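Local coordinates for iodotyrosine deiodinase (Thermotoga neapolitana DSM 4359, PDB 6PZ0), which uses FMN and NADPH to remove halogen from halotyrosines, including iodinated, brominated and chlorinated forms of tyrosine, yielding L-tyrosine and halide, at residues A[134-139]-A[161-166]; A[63-68]-A[88-93]. One frame throughout, in Å; residues are numbered along the deposited sequence.

Contact 1 of 2, residues A[134-139]-A[161-166]; sequences GSVPYT and ILPVGY. With FMN (flavin mononucleotide), chain C; TYR (tyrosine), chain D.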
# COMPACT_ATOMS: atom_id res chain seq x y z
N GLY A 134 17.56 3.88 -2.70
CA GLY A 134 17.16 2.50 -2.59
C GLY A 134 16.56 2.26 -1.23
O GLY A 134 16.82 3.00 -0.28
N SER A 135 15.76 1.21 -1.12
CA SER A 135 15.23 0.83 0.17
C SER A 135 14.76 -0.61 0.17
O SER A 135 14.90 -1.34 -0.81
CB SER A 135 14.08 1.75 0.60
OG SER A 135 13.79 1.55 1.98
N VAL A 136 14.31 -1.03 1.33
CA VAL A 136 13.74 -2.37 1.50
C VAL A 136 12.71 -2.25 2.61
O VAL A 136 12.98 -1.64 3.63
CB VAL A 136 14.80 -3.47 1.83
CG1 VAL A 136 15.68 -3.08 2.98
CG2 VAL A 136 14.09 -4.77 2.14
N PRO A 137 11.49 -2.78 2.39
CA PRO A 137 10.52 -2.77 3.48
C PRO A 137 10.91 -3.81 4.49
O PRO A 137 10.67 -4.99 4.29
CB PRO A 137 9.21 -3.12 2.80
CG PRO A 137 9.44 -2.90 1.34
CD PRO A 137 10.88 -3.20 1.13
N TYR A 138 11.59 -3.37 5.52
CA TYR A 138 12.12 -4.33 6.48
C TYR A 138 11.13 -4.51 7.61
O TYR A 138 10.74 -3.55 8.27
CB TYR A 138 13.49 -3.89 7.00
CG TYR A 138 13.91 -4.85 8.05
CD1 TYR A 138 14.12 -6.20 7.75
CD2 TYR A 138 14.06 -4.44 9.36
CE1 TYR A 138 14.48 -7.09 8.74
CE2 TYR A 138 14.40 -5.32 10.35
CZ TYR A 138 14.62 -6.65 10.03
OH TYR A 138 14.94 -7.54 11.01
N THR A 139 10.75 -5.76 7.85
CA THR A 139 9.74 -6.09 8.83
C THR A 139 10.28 -7.19 9.74
O THR A 139 10.16 -8.36 9.41
CB THR A 139 8.44 -6.57 8.16
OG1 THR A 139 8.71 -7.69 7.32
CG2 THR A 139 7.84 -5.46 7.28
N ILE A 161 10.28 -0.67 8.76
CA ILE A 161 11.56 0.02 8.74
C ILE A 161 12.07 0.07 7.32
O ILE A 161 12.27 -0.98 6.71
CB ILE A 161 12.59 -0.70 9.65
CG1 ILE A 161 12.08 -0.67 11.09
CG2 ILE A 161 13.98 -0.04 9.55
CD1 ILE A 161 12.80 -1.63 11.98
N LEU A 162 12.23 1.27 6.78
CA LEU A 162 12.75 1.47 5.44
C LEU A 162 14.14 2.06 5.51
O LEU A 162 14.29 3.26 5.64
CB LEU A 162 11.85 2.41 4.63
CG LEU A 162 10.44 1.90 4.34
CD1 LEU A 162 9.59 3.03 3.79
CD2 LEU A 162 10.53 0.80 3.33
N PRO A 163 15.18 1.21 5.47
CA PRO A 163 16.52 1.75 5.32
C PRO A 163 16.57 2.48 3.99
O PRO A 163 16.04 1.94 3.03
CB PRO A 163 17.43 0.50 5.31
CG PRO A 163 16.53 -0.63 5.82
CD PRO A 163 15.15 -0.27 5.40
N VAL A 164 17.15 3.66 3.95
CA VAL A 164 17.19 4.47 2.74
C VAL A 164 18.59 4.99 2.56
O VAL A 164 19.22 5.48 3.49
CB VAL A 164 16.21 5.64 2.83
CG1 VAL A 164 16.35 6.53 1.61
CG2 VAL A 164 14.79 5.12 2.92
N GLY A 165 19.09 4.87 1.34
CA GLY A 165 20.42 5.36 1.03
C GLY A 165 20.67 5.22 -0.44
O GLY A 165 19.79 4.79 -1.19
N TYR A 166 21.87 5.58 -0.84
CA TYR A 166 22.29 5.32 -2.20
C TYR A 166 22.58 3.84 -2.35
O TYR A 166 23.30 3.25 -1.54
CB TYR A 166 23.53 6.11 -2.57
CG TYR A 166 23.33 7.59 -2.60
CD1 TYR A 166 22.40 8.17 -3.46
CD2 TYR A 166 24.10 8.43 -1.79
CE1 TYR A 166 22.23 9.55 -3.50
CE2 TYR A 166 23.93 9.79 -1.83
CZ TYR A 166 22.99 10.34 -2.68
OH TYR A 166 22.84 11.71 -2.72
N1 FMN C . 13.04 -7.95 2.70
C2 FMN C . 13.88 -8.34 3.68
O2 FMN C . 15.06 -8.53 3.43
N3 FMN C . 13.41 -8.50 4.95
C4 FMN C . 12.10 -8.27 5.27
O4 FMN C . 11.73 -8.43 6.44
C4A FMN C . 11.23 -7.88 4.26
N5 FMN C . 9.89 -7.65 4.54
C5A FMN C . 9.05 -7.23 3.54
C6 FMN C . 7.72 -6.98 3.86
C7 FMN C . 6.84 -6.56 2.87
C7M FMN C . 5.41 -6.29 3.24
C8 FMN C . 7.31 -6.39 1.57
C8M FMN C . 6.36 -5.90 0.52
C9 FMN C . 8.64 -6.64 1.25
C9A FMN C . 9.53 -7.07 2.24
N10 FMN C . 10.88 -7.34 1.94
C10 FMN C . 11.72 -7.72 2.98
C1' FMN C . 11.43 -7.17 0.56
C2' FMN C . 11.02 -8.38 -0.32
O2' FMN C . 11.83 -9.51 -0.05
C3' FMN C . 11.10 -8.00 -1.80
O3' FMN C . 10.12 -7.02 -2.03
C4' FMN C . 10.87 -9.19 -2.76
O4' FMN C . 11.93 -10.10 -2.59
C5' FMN C . 10.88 -8.71 -4.19
O5' FMN C . 12.08 -8.02 -4.43
P FMN C . 12.36 -7.43 -5.86
O1P FMN C . 13.79 -6.87 -5.85
O2P FMN C . 11.40 -6.30 -6.14
O3P FMN C . 12.17 -8.51 -6.91
N TYR D . 12.34 -10.52 8.12
CA TYR D . 13.23 -11.64 7.78
C TYR D . 14.53 -11.14 7.15
O TYR D . 15.44 -11.93 6.88
CB TYR D . 12.52 -12.62 6.84
CG TYR D . 11.99 -12.06 5.55
CD1 TYR D . 12.83 -11.76 4.49
CD2 TYR D . 10.63 -11.86 5.37
CE1 TYR D . 12.34 -11.26 3.29
CE2 TYR D . 10.12 -11.38 4.16
CZ TYR D . 10.99 -11.07 3.14
OH TYR D . 10.48 -10.57 1.96
OXT TYR D . 14.66 -9.93 6.90
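Y138 and I161 face each other as an antiparallel hydrogen-bonded pair beside the FMN in the nitroreductase fold, where the chain after short strand 134-135, the outermost of the sheet within this chain, runs along strand 156-165. The touching parts point 160° apart. Two backbone bonds define the pair: Y138 N to I161 O at 2.8 Å, and I161 N to Y138 O at 3.0 Å. At the other end G134 N reaches G165 O at 2.8 Å, while the return bond is weak; between the two ends backbone oxygens meet side-chain atoms, as V136 O does P163 CD.

The Y138 side chain leaves with CG opposite the backbone N (chi1 175°), which lays it alongside that of I161, both pointing the same way. Its CB sits 3.2 Å from I161 O. Beyond it the two ring edges part company: CD2 packs on I161 CB at 4.0 Å, whereas CD1 turns to the flavin, near O4. Further out, CE1 comes 3.4 Å from OXT of the bound tyrosine, which lies in the ring plane, at its edge. The tip, OH, is hydrogen-bonded to E68, and L95 of helix 94-97 also touches this side chain.

Toward the middle, V136 CG1 meets P163 CD at 3.7 Å, and its other branch, CG2, turns to flavin N1. L162 CD2 fills in against P137 CA. All ten touching residues are buried. Next along the chain T139, which no longer pairs with 161-166, binds the cofactor: its backbone N donates to FMN O4 at 3.2 Å, with an N-H...O angle of 165°.

Contact 2 of 2, residues A[63-68]-A[88-93]; sequences VCERSE and FTWRKP. With TYR (tyrosine), chain D.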
# COMPACT_ATOMS: atom_id res chain seq x y z
N VAL A 63 18.46 -5.28 18.18
CA VAL A 63 17.14 -5.79 18.55
C VAL A 63 16.49 -6.61 17.43
O VAL A 63 15.93 -7.68 17.67
CB VAL A 63 16.22 -4.63 18.97
CG1 VAL A 63 14.77 -5.02 18.96
CG2 VAL A 63 16.65 -4.16 20.34
N CYS A 64 16.57 -6.09 16.21
CA CYS A 64 16.01 -6.81 15.06
C CYS A 64 16.73 -8.12 14.80
O CYS A 64 16.10 -9.14 14.53
CB CYS A 64 16.07 -5.94 13.82
SG CYS A 64 14.91 -4.58 13.98
N GLU A 65 18.05 -8.08 14.87
CA GLU A 65 18.86 -9.26 14.62
C GLU A 65 18.52 -10.33 15.63
O GLU A 65 18.39 -11.51 15.28
CB GLU A 65 20.34 -8.91 14.67
CG GLU A 65 20.80 -8.25 13.41
CD GLU A 65 22.28 -7.99 13.38
OE1 GLU A 65 22.94 -8.05 14.45
OE2 GLU A 65 22.77 -7.73 12.26
N ARG A 66 18.34 -9.93 16.88
CA ARG A 66 18.04 -10.91 17.92
C ARG A 66 16.70 -11.57 17.59
O ARG A 66 16.56 -12.79 17.62
CB ARG A 66 17.98 -10.27 19.30
CG ARG A 66 17.32 -11.13 20.36
CD ARG A 66 18.12 -12.36 20.59
NE ARG A 66 17.62 -13.52 19.86
CZ ARG A 66 18.20 -14.72 19.90
NH1 ARG A 66 19.30 -14.89 20.63
NH2 ARG A 66 17.70 -15.74 19.21
N SER A 67 15.73 -10.72 17.26
CA SER A 67 14.39 -11.17 16.92
C SER A 67 14.45 -12.11 15.71
O SER A 67 13.81 -13.15 15.71
CB SER A 67 13.48 -9.97 16.63
OG SER A 67 12.13 -10.35 16.43
N GLU A 68 15.24 -11.72 14.70
CA GLU A 68 15.41 -12.49 13.48
C GLU A 68 16.08 -13.82 13.78
O GLU A 68 15.70 -14.85 13.25
CB GLU A 68 16.24 -11.73 12.46
CG GLU A 68 15.56 -10.50 11.88
CD GLU A 68 14.37 -10.79 11.00
OE1 GLU A 68 13.91 -11.96 10.93
OE2 GLU A 68 13.90 -9.81 10.37
N PHE A 88 19.25 -15.94 2.79
CA PHE A 88 18.99 -14.94 3.84
C PHE A 88 19.49 -15.45 5.18
O PHE A 88 19.44 -16.66 5.44
CB PHE A 88 17.50 -14.64 3.95
CG PHE A 88 16.96 -13.71 2.89
CD1 PHE A 88 16.80 -14.10 1.58
CD2 PHE A 88 16.59 -12.43 3.24
CE1 PHE A 88 16.30 -13.23 0.63
CE2 PHE A 88 16.09 -11.56 2.30
CZ PHE A 88 15.95 -11.96 0.99
N THR A 89 19.91 -14.55 6.07
CA THR A 89 20.11 -14.94 7.46
C THR A 89 19.59 -13.85 8.36
O THR A 89 19.06 -12.87 7.89
CB THR A 89 21.58 -15.22 7.81
OG1 THR A 89 22.27 -13.98 7.99
CG2 THR A 89 22.25 -16.03 6.73
N TRP A 90 19.78 -14.03 9.66
CA TRP A 90 19.24 -13.08 10.65
C TRP A 90 20.02 -11.79 10.78
O TRP A 90 19.53 -10.82 11.37
CB TRP A 90 19.18 -13.77 12.02
CG TRP A 90 20.49 -14.39 12.44
CD1 TRP A 90 20.93 -15.66 12.16
CD2 TRP A 90 21.52 -13.79 13.23
NE1 TRP A 90 22.16 -15.87 12.72
CE2 TRP A 90 22.55 -14.74 13.38
CE3 TRP A 90 21.67 -12.54 13.82
CZ2 TRP A 90 23.72 -14.48 14.09
CZ3 TRP A 90 22.83 -12.28 14.54
CH2 TRP A 90 23.84 -13.25 14.66
N ARG A 91 21.23 -11.78 10.23
CA ARG A 91 22.10 -10.61 10.27
C ARG A 91 21.52 -9.53 9.37
O ARG A 91 21.12 -9.83 8.24
CB ARG A 91 23.50 -10.99 9.82
CG ARG A 91 24.14 -12.09 10.71
CD ARG A 91 25.26 -12.86 10.02
NE ARG A 91 25.75 -13.96 10.87
CZ ARG A 91 25.27 -15.20 10.85
NH1 ARG A 91 24.28 -15.53 10.02
NH2 ARG A 91 25.79 -16.13 11.66
N LYS A 92 21.48 -8.30 9.87
CA LYS A 92 20.89 -7.18 9.13
C LYS A 92 21.81 -5.99 9.13
O LYS A 92 21.49 -4.94 9.72
CB LYS A 92 19.54 -6.80 9.72
CG LYS A 92 18.54 -7.93 9.76
CD LYS A 92 18.24 -8.52 8.34
CE LYS A 92 17.63 -9.89 8.40
NZ LYS A 92 17.78 -10.63 7.07
N PRO A 93 22.97 -6.13 8.47
CA PRO A 93 23.95 -5.06 8.43
C PRO A 93 23.41 -3.77 7.81
O PRO A 93 23.93 -2.71 8.15
CB PRO A 93 25.08 -5.64 7.57
CG PRO A 93 24.46 -6.76 6.80
CD PRO A 93 23.37 -7.29 7.65
N TYR D . 12.34 -10.52 8.12
CA TYR D . 13.23 -11.64 7.78
C TYR D . 14.53 -11.14 7.15
O TYR D . 15.44 -11.93 6.88
CB TYR D . 12.52 -12.62 6.84
CG TYR D . 11.99 -12.06 5.55
CD1 TYR D . 12.83 -11.76 4.49
CD2 TYR D . 10.63 -11.86 5.37
CE1 TYR D . 12.34 -11.26 3.29
CE2 TYR D . 10.12 -11.38 4.16
CZ TYR D . 10.99 -11.07 3.14
OH TYR D . 10.48 -10.57 1.96
OXT TYR D . 14.66 -9.93 6.90
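E65 and K92 make the one hydrogen bond between these segments: K92 N donates to E65 OE2 at 2.8 Å and a nearly straight 171°. The acceptor presents its anti lone pair, and the same oxygen is salt-bridged to R61, so two donors hold the carboxylate. With an alanine in place of E65, K92 N and R61 are likely to lose their shared acceptor, and the backbone at K92 could shift.

The tight part centres on W90. E65 CG passes W90 O at 3.5 Å, E65 CB lies at the edge of the W90 ring, in its plane, and W90 CB meets E68 CB at 3.6 Å. The E68 and K92 side chains cross at about a right angle. Their charged ends stay 5.2 Å apart from E68 OE2 to K92 NZ, and the amino and carboxylate ends of the bound tyrosine bridge them. E68 OE2, which Y138 also engages, accepts from the tyrosine N at 2.8 Å, and K92 NZ donates to the tyrosine O at 2.7 Å and also to T89 O.

The loose side is R91 and P93, both exposed and barely touching the helix; R91 CG instead covers one face of W90 within 88-93.

Helix 54-74 thus packs on the loop joining helix 77-85 to helix 94-97, while the side chains of V63 and C64 touch helix 144-149.

In the fold
Contact 1 belongs to the core, its centre about 5 Å from that of the chain, and contact 2 to the periphery, at about 15 Å. Their elements differ: 134-139 with 161-166 joins an edge strand and its continuation to the central sheet, whereas 63-68 with 88-93 joins a helix to a loop. Backbone bonds and apolar packing dominate the first; a carboxylate-to-backbone bond and packing on W90 make the second, whose charged ends serve the ligand. The Y138-E68 hydrogen bond joins the two. Both border the bound tyrosine, contact 1 supplying most of the flavin contacts, F88 of contact 2 touching it too, and M41 of the second subunit binds the tyrosine as well.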